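Local coordinates for protein mevalonate kinase (Staphylococcus aureus, PDB 2X7I) that probably catalyses the ATP-dependent phosphorylation of mevalonate to 5-phosphomevalonate, as a GHMP-family kinase of the mevalonate route to isoprenoids, at residues A[230-240]-A[263-271]; A[167-175]-A[220-229]. All blocks are in the same frame, centred on the assembly; numbering follows the deposited sequence. Where two conformers were deposited one is given.

Interaction 1. Residues A[230-240]-A[263-271]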
ATOM      1  N   ALA A 230       6.702  15.546  10.207  1.00 51.82           N
ATOM      2  CA  ALA A 230       5.524  15.896  11.002  1.00 51.67           C
ATOM      3  C   ALA A 230       4.959  17.273  10.594  1.00 51.20           C
ATOM      4  O   ALA A 230       3.760  17.421  10.346  1.00 50.31           O
ATOM      5  CB  ALA A 230       5.872  15.876  12.493  1.00 53.20           C
ATOM      6  N   ASP A 231       5.835  18.268  10.510  1.00 52.03           N
ATOM      7  CA  ASP A 231       5.468  19.587  10.007  1.00 52.29           C
ATOM      8  C   ASP A 231       4.761  19.463   8.650  1.00 51.09           C
ATOM      9  O   ASP A 231       3.639  19.941   8.477  1.00 51.00           O
ATOM     10  CB  ASP A 231       6.721  20.460   9.906  1.00 53.68           C
ATOM     11  CG  ASP A 231       6.463  21.810   9.263  1.00 54.96           C
ATOM     12  OD1 ASP A 231       5.293  22.198   9.068  1.00 54.75           O
ATOM     13  OD2 ASP A 231       7.453  22.495   8.949  1.00 57.36           O
ATOM     14  N   ILE A 232       5.410  18.789   7.707  1.00 50.42           N
ATOM     15  CA  ILE A 232       4.870  18.600   6.357  1.00 49.27           C
ATOM     16  C   ILE A 232       3.505  17.904   6.359  1.00 48.25           C
ATOM     17  O   ILE A 232       2.607  18.322   5.638  1.00 47.64           O
ATOM     18  CB  ILE A 232       5.885  17.840   5.454  1.00 49.27           C
ATOM     19  CG1 ILE A 232       7.078  18.757   5.149  1.00 50.75           C
ATOM     20  CG2 ILE A 232       5.239  17.376   4.166  1.00 47.52           C
ATOM     21  CD1 ILE A 232       8.266  18.048   4.572  1.00 52.79           C
ATOM     22  N   PHE A 233       3.344  16.861   7.170  1.00 48.23           N
ATOM     23  CA  PHE A 233       2.035  16.193   7.302  1.00 48.16           C
ATOM     24  C   PHE A 233       0.960  17.199   7.728  1.00 48.76           C
ATOM     25  O   PHE A 233      -0.114  17.246   7.143  1.00 48.48           O
ATOM     26  CB  PHE A 233       2.085  15.060   8.330  1.00 48.79           C
ATOM     27  CG  PHE A 233       2.415  13.695   7.756  1.00 49.18           C
ATOM     28  CD1 PHE A 233       3.311  13.544   6.701  1.00 49.52           C
ATOM     29  CD2 PHE A 233       1.846  12.559   8.304  1.00 50.31           C
ATOM     30  CE1 PHE A 233       3.611  12.286   6.194  1.00 49.05           C
ATOM     31  CE2 PHE A 233       2.137  11.298   7.800  1.00 50.75           C
ATOM     32  CZ  PHE A 233       3.028  11.168   6.741  1.00 50.98           C
ATOM     33  N   ASN A 234       1.263  18.000   8.751  1.00 49.66           N
ATOM     34  CA  ASN A 234       0.294  18.940   9.317  1.00 50.53           C
ATOM     35  C   ASN A 234      -0.012  20.104   8.368  1.00 50.77           C
ATOM     36  O   ASN A 234      -1.141  20.603   8.329  1.00 51.39           O
ATOM     37  CB  ASN A 234       0.783  19.457  10.675  1.00 51.81           C
ATOM     38  CG  ASN A 234       0.761  18.379  11.760  1.00 52.17           C
ATOM     39  OD1 ASN A 234      -0.208  17.623  11.873  1.00 52.97           O
ATOM     40  ND2 ASN A 234       1.813  18.331  12.580  1.00 50.50           N
ATOM     41  N   GLU A 235       0.991  20.516   7.595  1.00 50.47           N
ATOM     42  CA  GLU A 235       0.794  21.512   6.539  1.00 51.13           C
ATOM     43  C   GLU A 235      -0.092  20.986   5.421  1.00 50.43           C
ATOM     44  O   GLU A 235      -0.973  21.703   4.947  1.00 51.32           O
ATOM     45  CB  GLU A 235       2.136  22.004   5.973  1.00 51.38           C
ATOM     46  CG  GLU A 235       2.938  22.792   6.993  1.00 53.15           C
ATOM     47  CD  GLU A 235       3.967  23.733   6.386  1.00 56.30           C
ATOM     48  OE1 GLU A 235       3.647  24.433   5.392  1.00 59.27           O
ATOM     49  OE2 GLU A 235       5.090  23.806   6.932  1.00 55.42           O
ATOM     50  N   CYS A 236       0.133  19.739   5.005  1.00 49.64           N
ATOM     51  CA  CYS A 236      -0.690  19.084   3.975  0.50 49.46           C
ATOM     52  C   CYS A 236      -2.154  19.085   4.387  1.00 50.34           C
ATOM     53  O   CYS A 236      -3.036  19.438   3.607  1.00 51.20           O
ATOM     54  CB  CYS A 236      -0.271  17.622   3.763  0.50 48.79           C
ATOM     55  SG  CYS A 236       1.311  17.335   2.958  0.50 48.26           S
ATOM     56  N   HIS A 237      -2.399  18.669   5.628  1.00 50.14           N
ATOM     57  CA  HIS A 237      -3.761  18.529   6.129  1.00 51.30           C
ATOM     58  C   HIS A 237      -4.506  19.855   6.229  1.00 52.26           C
ATOM     59  O   HIS A 237      -5.653  19.957   5.793  1.00 52.97           O
ATOM     60  CB  HIS A 237      -3.784  17.842   7.487  1.00 51.74           C
ATOM     61  CG  HIS A 237      -5.160  17.460   7.922  1.00 54.76           C
ATOM     62  ND1 HIS A 237      -5.950  16.594   7.194  1.00 57.35           N
ATOM     63  CD2 HIS A 237      -5.910  17.863   8.974  1.00 57.42           C
ATOM     64  CE1 HIS A 237      -7.115  16.457   7.800  1.00 60.15           C
ATOM     65  NE2 HIS A 237      -7.117  17.217   8.882  1.00 59.52           N
ATOM     66  N   ALA A 238      -3.842  20.849   6.825  1.00 51.90           N
ATOM     67  CA  ALA A 238      -4.366  22.200   6.938  1.00 53.18           C
ATOM     68  C   ALA A 238      -4.673  22.778   5.559  1.00 53.73           C
ATOM     69  O   ALA A 238      -5.729  23.387   5.362  1.00 55.31           O
ATOM     70  CB  ALA A 238      -3.373  23.098   7.691  1.00 53.17           C
ATOM     71  N   ASP A 239      -3.759  22.575   4.612  1.00 52.56           N
ATOM     72  CA  ASP A 239      -3.965  23.010   3.232  1.00 53.52           C
ATOM     73  C   ASP A 239      -5.225  22.384   2.638  1.00 54.67           C
ATOM     74  O   ASP A 239      -6.039  23.095   2.042  1.00 56.45           O
ATOM     75  CB  ASP A 239      -2.761  22.672   2.344  1.00 52.48           C
ATOM     76  CG  ASP A 239      -2.861  23.301   0.960  1.00 54.06           C
ATOM     77  OD1 ASP A 239      -3.341  22.621   0.032  1.00 54.92           O
ATOM     78  OD2 ASP A 239      -2.489  24.490   0.802  1.00 56.37           O
ATOM     79  N   LEU A 240      -5.388  21.071   2.809  1.00 53.90           N
ATOM     80  CA  LEU A 240      -6.585  20.369   2.324  1.00 55.74           C
ATOM     81  C   LEU A 240      -7.855  20.960   2.929  1.00 58.39           C
ATOM     82  O   LEU A 240      -8.821  21.238   2.214  1.00 60.25           O
ATOM     83  CB  LEU A 240      -6.525  18.865   2.649  1.00 55.02           C
ATOM     84  CG  LEU A 240      -7.762  18.040   2.252  1.00 56.95           C
ATOM     85  CD1 LEU A 240      -7.837  17.857   0.740  1.00 56.75           C
ATOM     86  CD2 LEU A 240      -7.772  16.696   2.960  1.00 57.04           C
ATOM     87  N   ILE A 263       1.551  13.292  16.834  1.00 56.52           N
ATOM     88  CA  ILE A 263       2.115  14.630  16.637  1.00 57.16           C
ATOM     89  C   ILE A 263       1.781  15.205  15.280  1.00 55.93           C
ATOM     90  O   ILE A 263       2.052  16.374  15.022  1.00 56.94           O
ATOM     91  CB  ILE A 263       3.666  14.664  16.828  1.00 58.16           C
ATOM     92  CG1 ILE A 263       4.400  13.841  15.757  1.00 56.24           C
ATOM     93  CG2 ILE A 263       4.042  14.179  18.222  1.00 59.36           C
ATOM     94  CD1 ILE A 263       5.909  13.931  15.868  1.00 56.36           C
ATOM     95  N   ALA A 264       1.203  14.383  14.410  1.00 54.58           N
ATOM     96  CA  ALA A 264       0.836  14.815  13.065  1.00 53.42           C
ATOM     97  C   ALA A 264      -0.202  13.873  12.460  1.00 52.15           C
ATOM     98  O   ALA A 264      -0.333  12.728  12.890  1.00 52.24           O
ATOM     99  CB  ALA A 264       2.078  14.893  12.168  1.00 52.60           C
ATOM    100  N   GLY A 265      -0.920  14.365  11.457  1.00 51.53           N
ATOM    101  CA  GLY A 265      -1.954  13.597  10.781  1.00 50.69           C
ATOM    102  C   GLY A 265      -2.255  14.126   9.389  1.00 50.22           C
ATOM    103  O   GLY A 265      -2.192  15.339   9.147  1.00 50.73           O
ATOM    104  N   LYS A 266      -2.553  13.210   8.466  1.00 49.54           N
ATOM    105  CA  LYS A 266      -3.052  13.556   7.131  1.00 49.11           C
ATOM    106  C   LYS A 266      -3.760  12.380   6.483  1.00 48.88           C
ATOM    107  O   LYS A 266      -3.644  11.243   6.926  1.00 49.33           O
ATOM    108  CB  LYS A 266      -1.922  14.033   6.209  1.00 48.81           C
ATOM    109  CG  LYS A 266      -0.975  12.933   5.684  1.00 46.95           C
ATOM    110  CD  LYS A 266       0.085  13.496   4.746  1.00 45.39           C
ATOM    111  CE  LYS A 266      -0.464  13.873   3.360  1.00 44.67           C
ATOM    112  NZ  LYS A 266      -0.847  12.693   2.534  1.00 43.03           N
ATOM    113  N   LEU A 267      -4.503  12.670   5.427  1.00 49.38           N
ATOM    114  CA  LEU A 267      -5.142  11.650   4.614  1.00 49.00           C
ATOM    115  C   LEU A 267      -4.241  11.345   3.429  1.00 48.24           C
ATOM    116  O   LEU A 267      -3.490  12.204   2.967  1.00 48.46           O
ATOM    117  CB  LEU A 267      -6.492  12.152   4.117  1.00 49.83           C
ATOM    118  CG  LEU A 267      -7.511  12.559   5.185  1.00 51.53           C
ATOM    119  CD1 LEU A 267      -8.779  13.109   4.533  1.00 51.48           C
ATOM    120  CD2 LEU A 267      -7.841  11.388   6.102  1.00 52.37           C
ATOM    121  N   THR A 268      -4.314  10.120   2.930  1.00 48.09           N
ATOM    122  CA  THR A 268      -3.573   9.757   1.728  1.00 47.54           C
ATOM    123  C   THR A 268      -4.316  10.227   0.493  1.00 47.56           C
ATOM    124  O   THR A 268      -5.488  10.593   0.566  1.00 48.67           O
ATOM    125  CB  THR A 268      -3.360   8.236   1.636  1.00 47.49           C
ATOM    126  OG1 THR A 268      -4.629   7.565   1.592  1.00 47.56           O
ATOM    127  CG2 THR A 268      -2.554   7.753   2.823  1.00 46.68           C
ATOM    128  N   GLY A 269      -3.625  10.235  -0.642  1.00 47.42           N
ATOM    129  CA  GLY A 269      -4.276  10.437  -1.943  1.00 47.63           C
ATOM    130  C   GLY A 269      -4.812  11.831  -2.174  1.00 48.18           C
ATOM    131  O   GLY A 269      -5.852  12.011  -2.808  1.00 48.71           O
ATOM    132  N   ALA A 270      -4.094  12.825  -1.656  1.00 48.57           N
ATOM    133  CA  ALA A 270      -4.464  14.229  -1.812  1.00 49.17           C
ATOM    134  C   ALA A 270      -5.874  14.495  -1.291  1.00 49.88           C
ATOM    135  O   ALA A 270      -6.635  15.228  -1.907  1.00 50.64           O
ATOM    136  CB  ALA A 270      -4.328  14.659  -3.279  1.00 49.44           C
ATOM    137  N   GLY A 271      -6.228  13.882  -0.162  1.00 49.79           N
ATOM    138  CA  GLY A 271      -7.579  14.039   0.401  1.00 50.83           C
ATOM    139  C   GLY A 271      -8.594  12.954   0.062  1.00 50.89           C
ATOM    140  O   GLY A 271      -9.731  13.019   0.514  1.00 52.26           O
TER
HETATM  141  O   HOH W   1      -2.731  17.207  11.047  1.00 34.65           O
HETATM  142  O   HOH W   2      -4.405  15.536   4.244  1.00 27.80           O
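In the C-terminal domain of this GHMP kinase, helix 226-243 packs across edge strand 264-267 at 48°, with Phe233 and Lys266 at the middle of the contact. The long lysine chain suits its buried place by doing two jobs. Its CD lies 3.7 Å above the Phe233 ring plane, over the centre, as a CH-pi contact, while CE reaches Cys236 CB at 3.8 Å. Bends at chi3 (-74°) and chi4 (-70°) then turn the chain so that NZ donates to Leu267 O, 2.7 Å away; NZ has a second acceptor in Leu17 O.

Toward the start of the strand, the Asn234 amide pairs with the strand backbone. ND2 gives an almost straight bond to a lone pair of Ile263 O at 3.1 Å, and OD1 takes a weak one from Gly265 N. Water 1 donates to both Asn234 OD1 and Gly265 O. Small Ala230 and Ala264 let the backbones come close here, their CB atoms 3.9 Å apart. His237 sets CB against Gly265 O, and its NE2 is hydrogen-bonded to Glu251 OE2. Beyond the strand, where Gly271 has no side chain, Leu240 fits in with CD2 3.7 Å from Gly271 CA.

Interaction 2. Residues A[167-175]-A[220-229]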
ATOM      1  N   LEU A 167      14.957   6.364  -3.775  1.00 53.57           N
ATOM      2  CA  LEU A 167      15.807   6.832  -2.678  1.00 54.94           C
ATOM      3  C   LEU A 167      16.463   5.644  -1.966  1.00 55.74           C
ATOM      4  O   LEU A 167      16.245   4.487  -2.337  1.00 55.34           O
ATOM      5  CB  LEU A 167      14.986   7.670  -1.691  1.00 54.11           C
ATOM      6  CG  LEU A 167      14.134   8.812  -2.275  1.00 53.62           C
ATOM      7  CD1 LEU A 167      13.404   9.567  -1.170  1.00 51.58           C
ATOM      8  CD2 LEU A 167      14.974   9.780  -3.112  1.00 54.17           C
ATOM      9  N   LYS A 168      17.271   5.933  -0.953  1.00 57.13           N
ATOM     10  CA  LYS A 168      17.848   4.886  -0.114  1.00 58.49           C
ATOM     11  C   LYS A 168      16.796   4.393   0.878  1.00 57.49           C
ATOM     12  O   LYS A 168      15.778   5.057   1.081  1.00 56.09           O
ATOM     13  CB  LYS A 168      19.091   5.410   0.610  1.00 60.71           C
ATOM     14  CG  LYS A 168      20.248   5.669  -0.339  1.00 62.36           C
ATOM     15  CD  LYS A 168      21.161   6.813   0.114  1.00 65.15           C
ATOM     16  CE  LYS A 168      22.421   6.318   0.773  1.00 67.90           C
ATOM     17  NZ  LYS A 168      23.376   7.436   1.007  1.00 71.45           N
ATOM     18  N   THR A 169      17.043   3.230   1.485  1.00 58.30           N
ATOM     19  CA  THR A 169      16.090   2.609   2.420  1.00 57.62           C
ATOM     20  C   THR A 169      15.540   3.613   3.440  1.00 57.16           C
ATOM     21  O   THR A 169      16.268   4.460   3.939  1.00 58.39           O
ATOM     22  CB  THR A 169      16.739   1.411   3.177  1.00 59.35           C
ATOM     23  OG1 THR A 169      16.880   0.303   2.283  1.00 59.62           O
ATOM     24  CG2 THR A 169      15.881   0.965   4.363  1.00 59.00           C
ATOM     25  N   LEU A 170      14.252   3.507   3.745  1.00 55.97           N
ATOM     26  CA  LEU A 170      13.606   4.451   4.654  1.00 55.73           C
ATOM     27  C   LEU A 170      14.160   4.323   6.071  1.00 57.45           C
ATOM     28  O   LEU A 170      14.222   3.231   6.644  1.00 58.20           O
ATOM     29  CB  LEU A 170      12.081   4.268   4.664  1.00 54.05           C
ATOM     30  CG  LEU A 170      11.300   5.428   5.317  1.00 53.82           C
ATOM     31  CD1 LEU A 170      11.566   6.750   4.602  1.00 52.19           C
ATOM     32  CD2 LEU A 170       9.811   5.137   5.370  1.00 51.71           C
ATOM     33  N   SER A 171      14.586   5.454   6.619  1.00 58.49           N
ATOM     34  CA  SER A 171      15.085   5.506   7.974  1.00 60.32           C
ATOM     35  C   SER A 171      14.652   6.806   8.632  1.00 60.30           C
ATOM     36  O   SER A 171      15.302   7.842   8.486  1.00 61.25           O
ATOM     37  CB  SER A 171      16.601   5.376   7.985  1.00 62.40           C
ATOM     38  OG  SER A 171      17.064   5.203   9.313  1.00 65.43           O
ATOM     39  N   LEU A 172      13.528   6.738   9.335  1.00 59.60           N
ATOM     40  CA  LEU A 172      13.055   7.835  10.164  1.00 59.82           C
ATOM     41  C   LEU A 172      12.839   7.278  11.561  1.00 61.01           C
ATOM     42  O   LEU A 172      12.256   6.197  11.726  1.00 60.40           O
ATOM     43  CB  LEU A 172      11.757   8.424   9.602  1.00 58.08           C
ATOM     44  CG  LEU A 172      11.897   9.045   8.200  1.00 57.67           C
ATOM     45  CD1 LEU A 172      10.551   9.324   7.542  1.00 56.46           C
ATOM     46  CD2 LEU A 172      12.714  10.320   8.284  1.00 58.96           C
ATOM     47  N   ASP A 173      13.338   8.008  12.556  1.00 62.41           N
ATOM     48  CA  ASP A 173      13.228   7.610  13.951  1.00 64.14           C
ATOM     49  C   ASP A 173      11.816   7.918  14.464  1.00 63.07           C
ATOM     50  O   ASP A 173      11.575   8.938  15.122  1.00 63.74           O
ATOM     51  CB  ASP A 173      14.301   8.339  14.775  1.00 66.58           C
ATOM     52  CG  ASP A 173      14.303   7.942  16.241  1.00 69.91           C
ATOM     53  OD1 ASP A 173      14.944   8.672  17.034  1.00 74.81           O
ATOM     54  OD2 ASP A 173      13.684   6.919  16.607  1.00 70.59           O
ATOM     55  N   GLY A 174      10.882   7.024  14.158  1.00 61.34           N
ATOM     56  CA  GLY A 174       9.498   7.215  14.554  1.00 60.47           C
ATOM     57  C   GLY A 174       8.552   6.168  14.007  1.00 58.99           C
ATOM     58  O   GLY A 174       8.970   5.197  13.370  1.00 58.02           O
ATOM     59  N   TYR A 175       7.265   6.376  14.274  1.00 58.40           N
ATOM     60  CA  TYR A 175       6.228   5.422  13.932  1.00 57.47           C
ATOM     61  C   TYR A 175       5.081   6.130  13.253  1.00 56.07           C
ATOM     62  O   TYR A 175       4.839   7.324  13.474  1.00 56.18           O
ATOM     63  CB  TYR A 175       5.723   4.715  15.192  1.00 59.49           C
ATOM     64  CG  TYR A 175       6.744   3.780  15.800  1.00 61.44           C
ATOM     65  CD1 TYR A 175       7.844   4.277  16.506  1.00 63.43           C
ATOM     66  CD2 TYR A 175       6.630   2.402  15.648  1.00 61.59           C
ATOM     67  CE1 TYR A 175       8.796   3.423  17.049  1.00 65.66           C
ATOM     68  CE2 TYR A 175       7.566   1.544  16.194  1.00 64.52           C
ATOM     69  CZ  TYR A 175       8.647   2.057  16.895  1.00 66.11           C
ATOM     70  OH  TYR A 175       9.577   1.201  17.436  1.00 69.60           O
ATOM     71  N   VAL A 220      13.696  16.010   3.431  1.00 57.27           N
ATOM     72  CA  VAL A 220      13.393  15.591   4.799  1.00 57.14           C
ATOM     73  C   VAL A 220      13.612  14.087   5.014  1.00 57.20           C
ATOM     74  O   VAL A 220      14.132  13.676   6.038  1.00 58.20           O
ATOM     75  CB  VAL A 220      11.937  15.985   5.167  1.00 55.03           C
ATOM     76  CG1 VAL A 220      11.342  15.050   6.210  1.00 53.46           C
ATOM     77  CG2 VAL A 220      11.894  17.447   5.622  1.00 55.99           C
ATOM     78  N   ILE A 221      13.219  13.276   4.035  1.00 56.48           N
ATOM     79  CA  ILE A 221      13.394  11.823   4.112  1.00 57.08           C
ATOM     80  C   ILE A 221      14.848  11.418   3.889  1.00 59.62           C
ATOM     81  O   ILE A 221      15.371  10.560   4.593  1.00 60.67           O
ATOM     82  CB  ILE A 221      12.444  11.106   3.102  1.00 55.70           C
ATOM     83  CG1 ILE A 221      11.052  10.980   3.721  1.00 54.53           C
ATOM     84  CG2 ILE A 221      12.977   9.732   2.710  1.00 57.13           C
ATOM     85  CD1 ILE A 221       9.927  11.106   2.735  1.00 54.99           C
ATOM     86  N   GLU A 222      15.499  12.045   2.912  1.00 60.96           N
ATOM     87  CA  GLU A 222      16.921  11.800   2.653  1.00 63.95           C
ATOM     88  C   GLU A 222      17.822  12.125   3.855  1.00 66.59           C
ATOM     89  O   GLU A 222      18.907  11.546   3.995  1.00 69.22           O
ATOM     90  CB  GLU A 222      17.384  12.617   1.447  1.00 65.03           C
ATOM     91  CG  GLU A 222      16.841  12.121   0.111  1.00 64.75           C
ATOM     92  CD  GLU A 222      16.827  13.197  -0.965  1.00 66.02           C
ATOM     93  OE1 GLU A 222      17.698  14.089  -0.947  1.00 70.82           O
ATOM     94  OE2 GLU A 222      15.944  13.151  -1.837  1.00 65.00           O
ATOM     95  N   HIS A 223      17.386  13.056   4.706  1.00 66.01           N
ATOM     96  CA  HIS A 223      18.200  13.502   5.844  1.00 69.09           C
ATOM     97  C   HIS A 223      17.614  13.053   7.197  1.00 68.07           C
ATOM     98  O   HIS A 223      18.041  13.522   8.261  1.00 69.43           O
ATOM     99  CB  HIS A 223      18.417  15.023   5.776  1.00 70.36           C
ATOM    100  CG  HIS A 223      19.005  15.485   4.476  1.00 73.10           C
ATOM    101  ND1 HIS A 223      20.228  15.043   4.012  1.00 78.76           N
ATOM    102  CD2 HIS A 223      18.536  16.335   3.533  1.00 73.72           C
ATOM    103  CE1 HIS A 223      20.484  15.601   2.842  1.00 79.76           C
ATOM    104  NE2 HIS A 223      19.473  16.390   2.529  1.00 76.63           N
ATOM    105  N   HIS A 224      16.645  12.138   7.130  1.00 65.30           N
ATOM    106  CA  HIS A 224      16.148  11.400   8.295  1.00 65.04           C
ATOM    107  C   HIS A 224      15.537  12.298   9.372  1.00 64.53           C
ATOM    108  O   HIS A 224      15.764  12.087  10.560  1.00 65.87           O
ATOM    109  CB  HIS A 224      17.266  10.534   8.898  1.00 68.16           C
ATOM    110  CG  HIS A 224      18.043   9.761   7.880  1.00 69.45           C
ATOM    111  ND1 HIS A 224      17.473   8.779   7.098  1.00 67.70           N
ATOM    112  CD2 HIS A 224      19.343   9.833   7.507  1.00 72.10           C
ATOM    113  CE1 HIS A 224      18.391   8.275   6.291  1.00 69.40           C
ATOM    114  NE2 HIS A 224      19.533   8.900   6.517  1.00 72.08           N
ATOM    115  N   LYS A 225      14.742  13.276   8.943  1.00 62.60           N
ATOM    116  CA  LYS A 225      14.191  14.288   9.837  1.00 62.62           C
ATOM    117  C   LYS A 225      12.698  14.043  10.082  1.00 59.99           C
ATOM    118  O   LYS A 225      11.850  14.475   9.309  1.00 57.42           O
ATOM    119  CB  LYS A 225      14.421  15.675   9.237  1.00 63.30           C
ATOM    120  CG  LYS A 225      14.344  16.816  10.229  1.00 64.25           C
ATOM    121  CD  LYS A 225      14.602  18.173   9.561  1.00 66.68           C
ATOM    122  CE  LYS A 225      15.880  18.240   8.683  1.00 70.66           C
ATOM    123  NZ  LYS A 225      15.624  18.033   7.197  1.00 68.64           N
ATOM    124  N   PHE A 226      12.405  13.365  11.187  1.00 60.60           N
ATOM    125  CA  PHE A 226      11.045  12.990  11.557  1.00 59.11           C
ATOM    126  C   PHE A 226      10.169  14.195  11.930  1.00 58.35           C
ATOM    127  O   PHE A 226       9.021  14.275  11.503  1.00 57.05           O
ATOM    128  CB  PHE A 226      11.105  11.992  12.718  1.00 60.52           C
ATOM    129  CG  PHE A 226       9.769  11.439  13.123  1.00 59.72           C
ATOM    130  CD1 PHE A 226       9.014  10.689  12.233  1.00 58.05           C
ATOM    131  CD2 PHE A 226       9.276  11.647  14.408  1.00 61.33           C
ATOM    132  CE1 PHE A 226       7.788  10.166  12.608  1.00 57.95           C
ATOM    133  CE2 PHE A 226       8.040  11.127  14.788  1.00 60.98           C
ATOM    134  CZ  PHE A 226       7.300  10.387  13.891  1.00 58.78           C
ATOM    135  N   GLU A 227      10.705  15.109  12.734  1.00 60.16           N
ATOM    136  CA  GLU A 227      10.009  16.355  13.087  1.00 60.12           C
ATOM    137  C   GLU A 227       9.558  17.163  11.859  1.00 58.38           C
ATOM    138  O   GLU A 227       8.427  17.670  11.816  1.00 56.85           O
ATOM    139  CB  GLU A 227      10.856  17.232  14.033  1.00 63.08           C
ATOM    140  CG  GLU A 227      12.336  17.496  13.615  1.00 66.97           C
ATOM    141  CD  GLU A 227      12.572  18.809  12.852  1.00 68.96           C
ATOM    142  OE1 GLU A 227      13.741  19.269  12.819  1.00 72.99           O
ATOM    143  OE2 GLU A 227      11.613  19.383  12.293  1.00 67.12           O
ATOM    144  N   ALA A 228      10.433  17.272  10.864  1.00 58.27           N
ATOM    145  CA  ALA A 228      10.108  18.016   9.648  1.00 57.08           C
ATOM    146  C   ALA A 228       9.016  17.314   8.840  1.00 54.63           C
ATOM    147  O   ALA A 228       8.149  17.969   8.266  1.00 53.73           O
ATOM    148  CB  ALA A 228      11.340  18.224   8.805  1.00 58.09           C
ATOM    149  N   LEU A 229       9.050  15.984   8.794  1.00 53.92           N
ATOM    150  CA  LEU A 229       7.972  15.233   8.145  1.00 52.14           C
ATOM    151  C   LEU A 229       6.649  15.444   8.884  1.00 51.23           C
ATOM    152  O   LEU A 229       5.597  15.513   8.258  1.00 51.02           O
ATOM    153  CB  LEU A 229       8.298  13.735   8.052  1.00 52.14           C
ATOM    154  CG  LEU A 229       7.356  12.930   7.146  1.00 51.23           C
ATOM    155  CD1 LEU A 229       7.400  13.417   5.696  1.00 49.08           C
ATOM    156  CD2 LEU A 229       7.665  11.445   7.218  1.00 51.29           C
TER
HETATM  157  O   HOH W   3      15.141   7.735   4.971  1.00 38.33           O
HETATM  158  O   HOH W   4      14.905  10.290  12.057  1.00 40.21           O
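His224 ND1 donates its hydrogen to Ser171 O at 2.7 Å, where a Schellman motif ending helix 203-222 meets the loop 167-175 that leads into strand 175-180. The donor sits on a lone pair in the carbonyl plane, but the bond is bent, 136° at the hydrogen, and the oxygen lies 23° out of the imidazole plane. His224 is the C-prime residue, with positive phi, and the motif is closed by Lys225 N to Val220 O and His224 N to Ile221 O. Lys225 then occupies the N-cap position of helix 226-243. Two waters tie the loop backbone to this turn: water 3 joins Ser171 N to Ile221 O, at 2.9 Å from each, and water 4 joins Asp173 N to His224 O.

Branched Leu172 suits the junction of the two helices, one methyl for each side. Its CD2 lies against His224 CA at 3.6 Å, and its CD1 meets Leu229 CD2 at the same distance. On the helix 203-222 side, Ile221 CG2 receives Leu170 CD1 (3.8 Å) and Leu167 CD1 (3.9 Å).

Asp173 centres an inverse gamma turn that passes over Phe226. With CG anti to the backbone N (chi1 -175°), this ring reaches the loop, and Gly174, having no side chain, can lay its CA over one face, toward the rim, as a CH-pi contact 4.0 Å from the centroid. Tyr175 O approaches the ring edge, 4.0 Å from Phe226 CZ.

How the interactions relate
The two contacts use successive parts of helix 226-243, and their centres lie 16 Å apart. Interaction 2 surrounds the start of the helix; interaction 1 packs its following turns on the antiparallel sheet. That sheet joins them a second time, since strand 175-180, entered from loop 167-175, is separated from strand 264-267 only by strand 276-280. They also touch directly: Ile263 CD1 packs 3.7 Å from Phe226 CE2, and Ile232 CD1 lies 3.8 Å from Val220 CG2, so apolar packing runs from one to the other. Segment 263-271 includes the start of a glycine-rich loop characteristic of GHMP kinases, which in relatives borders the active site, consistent with interaction 1 being the nearer to it.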